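Local coordinates for protein insecticidal Delta-Endotoxin Cry8Ea1 (Bacillus Thuringiensis, PDB 3EB7) that kills soil-dwelling beetle larvae, probably by binding gut receptors and inserting its helical domain into the membrane to form pores, as other three-domain Cry toxins do, at residues D5-A10 / T212-D217; L238-Y243 / W432-A437; V242-I247 / E396-P401; K343-A348 / A390-S395. All coordinates share one frame; numbering follows the deposited sequence.

Contact 1: residues D5-A10 / T212-D217; sequences DAVKTA and TLSVLD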
loop_
_atom_site.group_PDB
_atom_site.type_symbol
_atom_site.label_atom_id
_atom_site.label_comp_id
_atom_site.label_asym_id
_atom_site.label_seq_id
_atom_site.Cartn_x
_atom_site.Cartn_y
_atom_site.Cartn_z
ATOM N N ASP A 5 -6.266 15.222 -5.808
ATOM C CA ASP A 5 -5.674 15.064 -7.155
ATOM C C ASP A 5 -4.396 14.214 -7.160
ATOM O O ASP A 5 -4.266 13.284 -7.956
ATOM C CB ASP A 5 -5.349 16.457 -7.697
ATOM C CG ASP A 5 -5.375 16.525 -9.220
ATOM O OD1 ASP A 5 -5.395 15.451 -9.891
ATOM O OD2 ASP A 5 -5.368 17.687 -9.745
ATOM N N ALA A 6 -3.457 14.547 -6.271
ATOM C CA ALA A 6 -2.161 13.834 -6.150
ATOM C C ALA A 6 -2.345 12.366 -5.785
ATOM O O ALA A 6 -1.697 11.498 -6.340
ATOM C CB ALA A 6 -1.265 14.521 -5.164
ATOM N N VAL A 7 -3.267 12.112 -4.876
ATOM C CA VAL A 7 -3.547 10.779 -4.370
ATOM C C VAL A 7 -4.269 9.988 -5.448
ATOM O O VAL A 7 -4.044 8.803 -5.634
ATOM C CB VAL A 7 -4.357 10.881 -3.060
ATOM C CG1 VAL A 7 -5.012 9.555 -2.697
ATOM C CG2 VAL A 7 -3.410 11.309 -1.946
ATOM N N LYS A 8 -5.120 10.690 -6.190
ATOM C CA LYS A 8 -5.795 10.113 -7.322
ATOM C C LYS A 8 -4.749 9.651 -8.334
ATOM O O LYS A 8 -4.798 8.542 -8.812
ATOM C CB LYS A 8 -6.769 11.155 -7.895
ATOM C CG LYS A 8 -7.871 10.601 -8.737
ATOM C CD LYS A 8 -8.635 11.738 -9.397
ATOM C CE LYS A 8 -9.194 11.330 -10.773
ATOM N NZ LYS A 8 -8.298 11.737 -11.897
ATOM N N THR A 9 -3.776 10.504 -8.626
ATOM C CA THR A 9 -2.714 10.200 -9.581
ATOM C C THR A 9 -1.861 9.015 -9.153
ATOM O O THR A 9 -1.614 8.096 -9.938
ATOM C CB THR A 9 -1.804 11.426 -9.765
ATOM O OG1 THR A 9 -2.610 12.518 -10.229
ATOM C CG2 THR A 9 -0.686 11.138 -10.782
ATOM N N ALA A 10 -1.403 9.059 -7.910
ATOM C CA ALA A 10 -0.539 8.049 -7.341
ATOM C C ALA A 10 -1.238 6.693 -7.271
ATOM O O ALA A 10 -0.615 5.664 -7.554
ATOM C CB ALA A 10 -0.082 8.490 -5.955
ATOM N N THR A 212 1.845 6.913 2.352
ATOM C CA THR A 212 1.855 5.496 2.087
ATOM C C THR A 212 1.381 5.280 0.649
ATOM O O THR A 212 2.021 4.544 -0.106
ATOM C CB THR A 212 0.904 4.771 3.029
ATOM O OG1 THR A 212 1.293 5.035 4.384
ATOM C CG2 THR A 212 0.905 3.228 2.762
ATOM N N LEU A 213 0.246 5.907 0.299
ATOM C CA LEU A 213 -0.317 5.867 -1.046
ATOM C C LEU A 213 0.594 6.474 -2.114
ATOM O O LEU A 213 0.754 5.887 -3.164
ATOM C CB LEU A 213 -1.685 6.594 -1.092
ATOM C CG LEU A 213 -2.793 6.011 -0.254
ATOM C CD1 LEU A 213 -3.894 7.003 -0.100
ATOM C CD2 LEU A 213 -3.280 4.675 -0.837
ATOM N N SER A 214 1.180 7.640 -1.834
ATOM C CA SER A 214 1.953 8.413 -2.835
ATOM C C SER A 214 3.449 8.111 -2.921
ATOM O O SER A 214 4.128 8.588 -3.843
ATOM C CB SER A 214 1.816 9.930 -2.577
ATOM O OG SER A 214 0.449 10.315 -2.467
ATOM N N VAL A 215 3.981 7.392 -1.938
ATOM C CA VAL A 215 5.412 7.242 -1.851
ATOM C C VAL A 215 5.706 5.783 -1.595
ATOM O O VAL A 215 6.263 5.131 -2.443
ATOM C CB VAL A 215 6.080 8.168 -0.761
ATOM C CG1 VAL A 215 7.610 7.817 -0.620
ATOM C CG2 VAL A 215 5.961 9.612 -1.131
ATOM N N LEU A 216 5.312 5.282 -0.431
ATOM C CA LEU A 216 5.564 3.898 -0.049
ATOM C C LEU A 216 5.050 2.845 -1.013
ATOM O O LEU A 216 5.784 1.914 -1.334
ATOM C CB LEU A 216 5.060 3.612 1.378
ATOM C CG LEU A 216 5.697 4.450 2.495
ATOM C CD1 LEU A 216 5.195 3.872 3.757
ATOM C CD2 LEU A 216 7.294 4.482 2.448
ATOM N N ASP A 217 3.802 2.976 -1.462
ATOM C CA ASP A 217 3.181 1.957 -2.350
ATOM C C ASP A 217 3.926 1.804 -3.675
ATOM O O ASP A 217 4.137 0.678 -4.132
ATOM C CB ASP A 217 1.672 2.232 -2.609
ATOM C CG ASP A 217 0.771 1.913 -1.363
ATOM O OD1 ASP A 217 1.329 1.340 -0.354
ATOM O OD2 ASP A 217 -0.470 2.232 -1.389
#
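Leu213 and Ser214 pack against Val7 and Ala10 where two helices of the N-terminal alpha-helical bundle run side by side. This bundle is the domain that in three-domain Cry toxins is associated with membrane insertion. The segments of helix 2-20 and helix 198-220 point broadly the same way, 41° apart, with their axes 8.8 Å apart, a spacing that small residues at the meeting point make possible.

Along 212-217, the first residue to touch is Leu213. Its CD1 branch reaches CG1 of Val7 at 3.8 Å, the two aliphatic side chains crossing at a slant. Val7 CG1 stands opposite the backbone N (chi1 164°), while its CG2 turns toward Ser214, so each branch of the valine serves a different neighbour. The carbonyl oxygen of Leu213 also lies 3.9 Å from the methyl of Ala10.

Ser214 comes next, and here the backbones approach most closely, Ala10 CA lying 5.2 Å from Ser214 CA. The Ala10 methyl, CB, rests 3.7 Å from Ser214 CA; two small side chains, a methyl and a serine, let the helices come close. Ser214 OG lies 4.0 Å from Ala10 CB, yet a hydroxyl can be buried here because it bonds to Glu210 O, one turn earlier; Gln54 of helix 47-59 lies beside it.

Val215 points away from helix 2-20, against Leu133 and Ala137 and against Cys182 of helix 161-191, where a branched apolar residue fits the bundle interior. Just here the helix widens into a pi-type turn, closed by the bond from Asp217 N to Thr212 O at 2.7 Å.

Contact 2: residues L238-Y243 / W432-A437; sequences LTREVY and WTHRSA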
loop_
_atom_site.group_PDB
_atom_site.type_symbol
_atom_site.label_atom_id
_atom_site.label_comp_id
_atom_site.label_asym_id
_atom_site.label_seq_id
_atom_site.Cartn_x
_atom_site.Cartn_y
_atom_site.Cartn_z
ATOM N N LEU A 238 -0.120 -5.622 -1.792
ATOM C CA LEU A 238 0.152 -4.636 -0.721
ATOM C C LEU A 238 -0.777 -4.939 0.422
ATOM O O LEU A 238 -1.980 -4.769 0.278
ATOM C CB LEU A 238 -0.073 -3.200 -1.217
ATOM C CG LEU A 238 0.702 -2.764 -2.459
ATOM C CD1 LEU A 238 0.333 -1.339 -2.865
ATOM C CD2 LEU A 238 2.177 -2.841 -2.193
ATOM N N THR A 239 -0.218 -5.360 1.568
ATOM C CA THR A 239 -1.031 -5.849 2.682
ATOM C C THR A 239 -1.244 -4.869 3.802
ATOM O O THR A 239 -2.064 -5.117 4.677
ATOM C CB THR A 239 -0.508 -7.181 3.291
ATOM O OG1 THR A 239 0.812 -6.989 3.836
ATOM C CG2 THR A 239 -0.585 -8.365 2.255
ATOM N N ARG A 240 -0.502 -3.760 3.788
ATOM C CA ARG A 240 -0.691 -2.691 4.791
ATOM C C ARG A 240 -2.127 -2.181 4.829
ATOM O O ARG A 240 -2.808 -2.104 3.791
ATOM C CB ARG A 240 0.262 -1.520 4.525
ATOM C CG ARG A 240 -0.245 -0.457 3.515
ATOM C CD ARG A 240 -0.275 -0.904 2.054
ATOM N NE ARG A 240 -0.844 0.111 1.142
ATOM C CZ ARG A 240 -2.152 0.348 0.981
ATOM N NH1 ARG A 240 -3.062 -0.344 1.686
ATOM N NH2 ARG A 240 -2.563 1.288 0.117
ATOM N N GLU A 241 -2.572 -1.828 6.034
ATOM C CA GLU A 241 -3.833 -1.127 6.257
ATOM C C GLU A 241 -3.555 0.369 6.249
ATOM O O GLU A 241 -2.564 0.802 6.855
ATOM C CB GLU A 241 -4.326 -1.425 7.664
ATOM C CG GLU A 241 -5.368 -2.491 7.788
ATOM C CD GLU A 241 -5.764 -2.674 9.257
ATOM O OE1 GLU A 241 -4.866 -2.513 10.145
ATOM O OE2 GLU A 241 -6.969 -2.934 9.517
ATOM N N VAL A 242 -4.452 1.143 5.628
ATOM C CA VAL A 242 -4.461 2.612 5.729
ATOM C C VAL A 242 -5.735 3.030 6.461
ATOM O O VAL A 242 -6.744 2.322 6.438
ATOM C CB VAL A 242 -4.374 3.339 4.340
ATOM C CG1 VAL A 242 -2.991 3.093 3.652
ATOM C CG2 VAL A 242 -5.522 2.927 3.408
ATOM N N TYR A 243 -5.677 4.164 7.148
ATOM C CA TYR A 243 -6.813 4.645 7.890
ATOM C C TYR A 243 -7.294 5.970 7.326
ATOM O O TYR A 243 -6.480 6.890 7.132
ATOM C CB TYR A 243 -6.439 4.805 9.348
ATOM C CG TYR A 243 -6.088 3.507 10.040
ATOM C CD1 TYR A 243 -4.846 2.861 9.819
ATOM C CD2 TYR A 243 -6.971 2.934 10.934
ATOM C CE1 TYR A 243 -4.519 1.648 10.500
ATOM C CE2 TYR A 243 -6.644 1.723 11.613
ATOM C CZ TYR A 243 -5.437 1.111 11.395
ATOM O OH TYR A 243 -5.167 -0.036 12.081
ATOM N N TRP A 432 -8.644 0.314 5.902
ATOM C CA TRP A 432 -8.851 -0.229 4.573
ATOM C C TRP A 432 -7.652 -1.015 4.102
ATOM O O TRP A 432 -6.530 -0.630 4.403
ATOM C CB TRP A 432 -9.088 0.926 3.581
ATOM C CG TRP A 432 -10.179 1.852 3.981
ATOM C CD1 TRP A 432 -10.149 2.803 4.981
ATOM C CD2 TRP A 432 -11.453 1.958 3.368
ATOM N NE1 TRP A 432 -11.349 3.466 5.020
ATOM C CE2 TRP A 432 -12.158 2.959 4.037
ATOM C CE3 TRP A 432 -12.070 1.292 2.311
ATOM C CZ2 TRP A 432 -13.468 3.309 3.685
ATOM C CZ3 TRP A 432 -13.358 1.642 1.958
ATOM C CH2 TRP A 432 -14.042 2.634 2.643
ATOM N N THR A 433 -7.900 -2.048 3.289
ATOM C CA THR A 433 -6.841 -2.823 2.657
ATOM C C THR A 433 -6.877 -2.608 1.165
ATOM O O THR A 433 -7.928 -2.304 0.613
ATOM C CB THR A 433 -6.901 -4.341 2.993
ATOM O OG1 THR A 433 -8.191 -4.862 2.679
ATOM C CG2 THR A 433 -6.597 -4.591 4.501
ATOM N N HIS A 434 -5.709 -2.745 0.529
ATOM C CA HIS A 434 -5.532 -2.571 -0.924
ATOM C C HIS A 434 -6.131 -3.715 -1.769
ATOM O O HIS A 434 -6.078 -4.928 -1.394
ATOM C CB HIS A 434 -4.029 -2.355 -1.252
ATOM C CG HIS A 434 -3.780 -1.756 -2.605
ATOM N ND1 HIS A 434 -3.682 -2.512 -3.752
ATOM C CD2 HIS A 434 -3.611 -0.466 -2.994
ATOM C CE1 HIS A 434 -3.491 -1.719 -4.790
ATOM N NE2 HIS A 434 -3.439 -0.473 -4.357
ATOM N N ARG A 435 -6.702 -3.326 -2.914
ATOM C CA ARG A 435 -7.259 -4.263 -3.887
ATOM C C ARG A 435 -6.277 -5.380 -4.275
ATOM O O ARG A 435 -6.699 -6.507 -4.464
ATOM C CB ARG A 435 -7.718 -3.497 -5.142
ATOM C CG ARG A 435 -8.329 -4.346 -6.275
ATOM C CD ARG A 435 -9.763 -4.803 -5.979
ATOM N NE ARG A 435 -10.447 -5.391 -7.149
ATOM C CZ ARG A 435 -11.034 -4.704 -8.143
ATOM N NH1 ARG A 435 -11.017 -3.382 -8.177
ATOM N NH2 ARG A 435 -11.621 -5.359 -9.147
ATOM N N SER A 436 -4.976 -5.099 -4.384
ATOM C CA SER A 436 -3.996 -6.148 -4.815
ATOM C C SER A 436 -3.886 -7.348 -3.868
ATOM O O SER A 436 -3.369 -8.376 -4.230
ATOM C CB SER A 436 -2.586 -5.554 -5.015
ATOM O OG SER A 436 -2.148 -4.885 -3.845
ATOM N N ALA A 437 -4.359 -7.182 -2.641
ATOM C CA ALA A 437 -4.267 -8.196 -1.626
ATOM C C ALA A 437 -5.521 -9.091 -1.673
ATOM O O ALA A 437 -6.583 -8.731 -1.200
ATOM C CB ALA A 437 -4.102 -7.522 -0.278
HETATM O O HOH W 1 -3.722 -3.891 1.982
#
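Val242 and Trp432 form an antiparallel hydrogen-bonded pair at the edge of a short three-stranded sheet in the second domain. Val242 N donates a hydrogen bond to Trp432 O (3.0 Å, 162°), lying in the carbonyl plane, and Trp432 N donates one back to Val242 O at 2.8 Å.

Farther on the segments separate, and a water takes over: it donates to Leu238 O and Arg240 O and accepts from His434 N at 2.7 Å, so three backbone groups are satisfied where direct pairing has ended. The type I turn from His434 to Ala437 then brings Ser436 OG to Leu238 N, which donates to it at 3.0 Å. The same hydroxyl bonds to His434 ND1 (2.8 Å), a nitrogen that also accepts from Ser436 N. Serine suits this place because its short hydroxyl can serve both segments. The imidazole is covered by Leu238, whose CD1 sits almost squarely above the ring centroid in a CH-pi contact at 4.0 Å.

The Arg240 guanidinium lies between Val242 CG1 and His434 CB, on opposite faces and each offset toward the rim, its plane nearly perpendicular (86°) to the imidazole. Its NE and NH2 side faces the Asp217 carboxylate, NE toward OD1 and NH2 in a salt bridge to OD2; NH2 also bonds His414 NE2, while NH1 is buried without a partner in the model. The arginine is anchored along its NE/NH2 side, and its charge is probably balanced mainly by that aspartate of the helical domain.

Contact 3: residues V242-I247 / E396-P401; sequences VYTDPI and EVELPP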
loop_
_atom_site.group_PDB
_atom_site.type_symbol
_atom_site.label_atom_id
_atom_site.label_comp_id
_atom_site.label_asym_id
_atom_site.label_seq_id
_atom_site.Cartn_x
_atom_site.Cartn_y
_atom_site.Cartn_z
ATOM N N VAL A 242 -4.452 1.143 5.628
ATOM C CA VAL A 242 -4.461 2.612 5.729
ATOM C C VAL A 242 -5.735 3.030 6.461
ATOM O O VAL A 242 -6.744 2.322 6.438
ATOM C CB VAL A 242 -4.374 3.339 4.340
ATOM C CG1 VAL A 242 -2.991 3.093 3.652
ATOM C CG2 VAL A 242 -5.522 2.927 3.408
ATOM N N TYR A 243 -5.677 4.164 7.148
ATOM C CA TYR A 243 -6.813 4.645 7.890
ATOM C C TYR A 243 -7.294 5.970 7.326
ATOM O O TYR A 243 -6.480 6.890 7.132
ATOM C CB TYR A 243 -6.439 4.805 9.348
ATOM C CG TYR A 243 -6.088 3.507 10.040
ATOM C CD1 TYR A 243 -4.846 2.861 9.819
ATOM C CD2 TYR A 243 -6.971 2.934 10.934
ATOM C CE1 TYR A 243 -4.519 1.648 10.500
ATOM C CE2 TYR A 243 -6.644 1.723 11.613
ATOM C CZ TYR A 243 -5.437 1.111 11.395
ATOM O OH TYR A 243 -5.167 -0.036 12.081
ATOM N N THR A 244 -8.607 6.071 7.066
ATOM C CA THR A 244 -9.197 7.344 6.612
ATOM C C THR A 244 -9.320 8.321 7.773
ATOM O O THR A 244 -9.120 7.935 8.923
ATOM C CB THR A 244 -10.569 7.159 5.858
ATOM O OG1 THR A 244 -11.417 6.279 6.592
ATOM C CG2 THR A 244 -10.339 6.586 4.467
ATOM N N ASP A 245 -9.664 9.594 7.498
ATOM C CA ASP A 245 -9.753 10.576 8.591
ATOM C C ASP A 245 -10.889 10.177 9.557
ATOM O O ASP A 245 -11.863 9.577 9.153
ATOM C CB ASP A 245 -9.944 12.012 8.079
ATOM C CG ASP A 245 -8.685 12.623 7.394
ATOM O OD1 ASP A 245 -7.552 12.070 7.365
ATOM O OD2 ASP A 245 -8.855 13.729 6.836
ATOM N N PRO A 246 -10.750 10.493 10.856
ATOM C CA PRO A 246 -11.848 10.195 11.765
ATOM C C PRO A 246 -13.215 10.811 11.309
ATOM O O PRO A 246 -13.257 11.937 10.747
ATOM C CB PRO A 246 -11.360 10.803 13.092
ATOM C CG PRO A 246 -9.910 10.752 13.022
ATOM C CD PRO A 246 -9.590 11.073 11.569
ATOM N N ILE A 247 -14.314 10.074 11.537
ATOM C CA ILE A 247 -15.630 10.488 11.056
ATOM C C ILE A 247 -16.313 11.337 12.116
ATOM O O ILE A 247 -17.197 10.876 12.877
ATOM C CB ILE A 247 -16.492 9.286 10.581
ATOM C CG1 ILE A 247 -15.662 8.427 9.599
ATOM C CG2 ILE A 247 -17.755 9.807 9.870
ATOM C CD1 ILE A 247 -16.220 7.059 9.326
ATOM N N GLU A 396 -14.008 7.963 -1.125
ATOM C CA GLU A 396 -13.346 8.032 -2.440
ATOM C C GLU A 396 -12.557 9.303 -2.643
ATOM O O GLU A 396 -11.823 9.408 -3.603
ATOM C CB GLU A 396 -14.343 7.884 -3.599
ATOM C CG GLU A 396 -14.931 6.489 -3.696
ATOM C CD GLU A 396 -15.728 6.304 -4.976
ATOM O OE1 GLU A 396 -15.625 5.207 -5.576
ATOM O OE2 GLU A 396 -16.446 7.265 -5.379
ATOM N N VAL A 397 -12.716 10.272 -1.767
ATOM C CA VAL A 397 -11.872 11.450 -1.768
ATOM C C VAL A 397 -10.438 11.072 -1.273
ATOM O O VAL A 397 -9.430 11.522 -1.819
ATOM C CB VAL A 397 -12.539 12.602 -0.913
ATOM C CG1 VAL A 397 -11.575 13.776 -0.676
ATOM C CG2 VAL A 397 -13.813 13.088 -1.587
ATOM N N GLU A 398 -10.372 10.234 -0.242
ATOM C CA GLU A 398 -9.097 9.810 0.363
ATOM C C GLU A 398 -8.563 8.537 -0.304
ATOM O O GLU A 398 -7.366 8.427 -0.576
ATOM C CB GLU A 398 -9.287 9.641 1.872
ATOM C CG GLU A 398 -9.989 10.851 2.486
ATOM C CD GLU A 398 -10.095 10.822 4.004
ATOM O OE1 GLU A 398 -10.717 11.748 4.594
ATOM O OE2 GLU A 398 -9.540 9.902 4.636
ATOM N N LEU A 399 -9.478 7.631 -0.643
ATOM C CA LEU A 399 -9.198 6.362 -1.334
ATOM C C LEU A 399 -9.926 6.192 -2.708
ATOM O O LEU A 399 -10.833 5.309 -2.866
ATOM C CB LEU A 399 -9.574 5.221 -0.375
ATOM C CG LEU A 399 -8.752 5.178 0.911
ATOM C CD1 LEU A 399 -9.233 4.082 1.806
ATOM C CD2 LEU A 399 -7.250 5.006 0.618
ATOM N N PRO A 400 -9.519 7.004 -3.721
ATOM C CA PRO A 400 -10.237 7.004 -5.007
ATOM C C PRO A 400 -10.083 5.719 -5.777
ATOM O O PRO A 400 -9.179 4.936 -5.495
ATOM C CB PRO A 400 -9.591 8.175 -5.796
ATOM C CG PRO A 400 -8.214 8.283 -5.241
ATOM C CD PRO A 400 -8.403 7.979 -3.729
ATOM N N PRO A 401 -10.966 5.484 -6.758
ATOM C CA PRO A 401 -10.749 4.373 -7.697
ATOM C C PRO A 401 -9.472 4.584 -8.538
ATOM O O PRO A 401 -8.930 5.700 -8.581
ATOM C CB PRO A 401 -12.018 4.397 -8.574
ATOM C CG PRO A 401 -13.004 5.129 -7.809
ATOM C CD PRO A 401 -12.237 6.174 -7.026
#
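The end of strand 241-243 meets the one-turn helix 395-398 within the second, beta-prism domain, on the side facing helix 198-220: Glu398 of the short helix and Leu399 just after it meet Thr244, Asp245 and Val242. Glu398 extends its chain fully beyond CG (chi2 -174°), which carries the carboxylate across to the backbone just past the strand. There OE2 accepts a hydrogen bond from Asp245 N through its syn lone pair, at 2.9 Å and 154°. The same oxygen lies 3.2 Å from Thr244 CB.

Two carboxylates are close as a result: Asp245 OD2 is 3.5 Å from Glu398 OE1, with the two planes turned 60° from each other. Such a pair should be costly by itself, but Arg209 of helix 198-220 forms salt bridges with both acids, to Asp245 OD1 and Glu398 OE2, and probably pays for the proximity.

Beside this polar patch the contact turns apolar. Leu399 divides its methyls between two neighbours, CD1 resting 3.8 Å from Thr244 CG2 and CD2 passing Val242 CG2 at 3.9 Å, the leucine and valine side chains sliding by in opposite directions. Threonine fits because it has two functions: its methyl joins the leucine, while OG1 bonds to Phe430 O and Trp432 NE1 of strand 427-434. Two prism acids gathered round an arginine of the last bundle helix are in keeping with the close, polar interface between the first two domains of three-domain Cry toxins.

Contact 4: residues K343-A348 / A390-S395; sequences KTLSTA and AQEKDS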
loop_
_atom_site.group_PDB
_atom_site.type_symbol
_atom_site.label_atom_id
_atom_site.label_comp_id
_atom_site.label_asym_id
_atom_site.label_seq_id
_atom_site.Cartn_x
_atom_site.Cartn_y
_atom_site.Cartn_z
ATOM N N LYS A 343 -16.814 1.741 -1.019
ATOM C CA LYS A 343 -17.100 3.149 -0.756
ATOM C C LYS A 343 -17.990 3.269 0.444
ATOM O O LYS A 343 -18.907 2.481 0.627
ATOM C CB LYS A 343 -17.775 3.817 -1.955
ATOM C CG LYS A 343 -18.234 5.263 -1.673
ATOM C CD LYS A 343 -18.414 6.048 -2.950
ATOM C CE LYS A 343 -19.823 6.396 -3.232
ATOM N NZ LYS A 343 -20.069 7.842 -3.038
ATOM N N THR A 344 -17.680 4.238 1.296
ATOM C CA THR A 344 -18.506 4.571 2.412
ATOM C C THR A 344 -18.800 6.036 2.224
ATOM O O THR A 344 -17.919 6.800 1.796
ATOM C CB THR A 344 -17.802 4.324 3.798
ATOM O OG1 THR A 344 -16.596 5.105 3.907
ATOM C CG2 THR A 344 -17.489 2.828 3.994
ATOM N N LEU A 345 -20.044 6.419 2.514
ATOM C CA LEU A 345 -20.429 7.810 2.534
ATOM C C LEU A 345 -21.025 8.026 3.906
ATOM O O LEU A 345 -22.027 7.421 4.226
ATOM C CB LEU A 345 -21.423 8.075 1.401
ATOM C CG LEU A 345 -21.727 9.524 0.958
ATOM C CD1 LEU A 345 -22.783 10.116 1.846
ATOM C CD2 LEU A 345 -20.538 10.474 0.939
ATOM N N SER A 346 -20.387 8.845 4.749
ATOM C CA SER A 346 -20.811 8.958 6.138
ATOM C C SER A 346 -21.244 10.362 6.459
ATOM O O SER A 346 -20.678 11.328 5.929
ATOM C CB SER A 346 -19.697 8.571 7.114
ATOM O OG SER A 346 -19.029 7.371 6.736
ATOM N N THR A 347 -22.215 10.480 7.360
ATOM C CA THR A 347 -22.615 11.763 7.844
ATOM C C THR A 347 -22.124 11.956 9.286
ATOM O O THR A 347 -22.642 11.369 10.229
ATOM C CB THR A 347 -24.151 11.938 7.719
ATOM O OG1 THR A 347 -24.529 11.777 6.347
ATOM C CG2 THR A 347 -24.609 13.318 8.216
ATOM N N ALA A 348 -21.109 12.786 9.445
ATOM C CA ALA A 348 -20.683 13.193 10.744
ATOM C C ALA A 348 -21.602 14.343 11.229
ATOM O O ALA A 348 -21.620 15.443 10.645
ATOM C CB ALA A 348 -19.212 13.589 10.703
ATOM N N ALA A 390 -24.330 18.662 9.831
ATOM C CA ALA A 390 -23.802 17.427 9.279
ATOM C C ALA A 390 -22.674 17.750 8.295
ATOM O O ALA A 390 -22.718 18.795 7.617
ATOM C CB ALA A 390 -24.924 16.624 8.573
ATOM N N GLN A 391 -21.701 16.841 8.198
ATOM C CA GLN A 391 -20.679 16.826 7.133
ATOM C C GLN A 391 -20.650 15.478 6.443
ATOM O O GLN A 391 -20.614 14.464 7.108
ATOM C CB GLN A 391 -19.321 17.031 7.742
ATOM C CG GLN A 391 -18.751 18.339 7.431
ATOM C CD GLN A 391 -17.801 18.774 8.500
ATOM O OE1 GLN A 391 -16.811 18.080 8.808
ATOM N NE2 GLN A 391 -18.096 19.937 9.096
ATOM N N GLU A 392 -20.603 15.465 5.119
ATOM C CA GLU A 392 -20.537 14.226 4.358
ATOM C C GLU A 392 -19.078 13.834 4.174
ATOM O O GLU A 392 -18.302 14.605 3.616
ATOM C CB GLU A 392 -21.208 14.389 2.982
ATOM C CG GLU A 392 -22.736 14.569 3.013
ATOM C CD GLU A 392 -23.519 13.235 3.169
ATOM O OE1 GLU A 392 -24.150 12.767 2.167
ATOM O OE2 GLU A 392 -23.503 12.659 4.283
ATOM N N LYS A 393 -18.695 12.646 4.652
ATOM C CA LYS A 393 -17.357 12.150 4.413
ATOM C C LYS A 393 -17.458 11.010 3.376
ATOM O O LYS A 393 -18.210 10.059 3.537
ATOM C CB LYS A 393 -16.659 11.713 5.709
ATOM C CG LYS A 393 -16.891 12.548 6.971
ATOM C CD LYS A 393 -16.453 14.005 6.901
ATOM C CE LYS A 393 -14.899 14.199 6.980
ATOM N NZ LYS A 393 -14.151 13.313 7.972
ATOM N N ASP A 394 -16.757 11.181 2.263
ATOM C CA ASP A 394 -16.859 10.309 1.114
ATOM C C ASP A 394 -15.495 9.707 1.025
ATOM O O ASP A 394 -14.519 10.406 0.820
ATOM C CB ASP A 394 -17.198 11.149 -0.129
ATOM C CG ASP A 394 -17.138 10.358 -1.445
ATOM O OD1 ASP A 394 -17.433 10.967 -2.506
ATOM O OD2 ASP A 394 -16.798 9.155 -1.452
ATOM N N SER A 395 -15.422 8.396 1.198
ATOM C CA SER A 395 -14.136 7.715 1.289
ATOM C C SER A 395 -13.310 7.808 -0.005
ATOM O O SER A 395 -12.054 7.760 0.010
ATOM C CB SER A 395 -14.344 6.254 1.727
ATOM O OG SER A 395 -14.962 5.507 0.712
HETATM O O HOH W 2 -16.859 7.355 4.934
#
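Leu345 lies between Glu392 and Asp394 on one face of an antiparallel pair, at about a right angle to the glutamate but on a slant to the aspartate, where its CD2 is 3.6 Å from Asp394 CB. CG of Leu345 lies opposite the backbone N (chi1 -164°), which tips the branches toward the partner strand. On the same face Glu392 bends at chi2 (-81°), so that OE2 accepts a hydrogen bond from Thr347 OG1; the very short separation is doubtful in detail. Lys343 slants across Asp394, NZ making only a long salt bridge of 3.9 Å to OD2, which also caps Glu396 N at the start of the next helix. Such charged residues suit this more exposed side.

Ser395 keeps one ladder bond, from its N to Thr344 O (3.0 Å), and lets its OG stand in for a carbonyl in accepting from Thr344 N (3.1 Å). On the opposite, more buried face Ser346 and Ala348 are small enough to fit against Ile247, and a water links Thr344 OG1 to Ser346 OG.

Strand 389-394 edges a four-stranded Greek-key sheet; strand 340-352 also pairs with 357-369, and Ile247, Phe430 and Trp432 pack against the face carrying Thr344, Ser346, Ala348 and Lys393.

Overall arrangement
Contacts 1 and 2 lie deepest, near the chain's centre; contact 3 is still buried, whereas contact 4, about 23 Å from the centre, is partly open. Contact 1 is almost wholly apolar helix packing within the bundle. Contacts 2 and 3 share strand 241-243, but one is a backbone pairing finished by a water and the other a side-chain contact with charged groups. Contact 4 relies on a regular ladder. Trp432 joins contacts 2, 3 and 4, touching Leu399, Ser395 and Thr344, and helix 395-398 follows directly on strand 389-394. The Asp217-Arg240 salt bridge, with Leu213 packing on Arg240 and Val7 on Pro400, joins contact 1 to contacts 2 and 3.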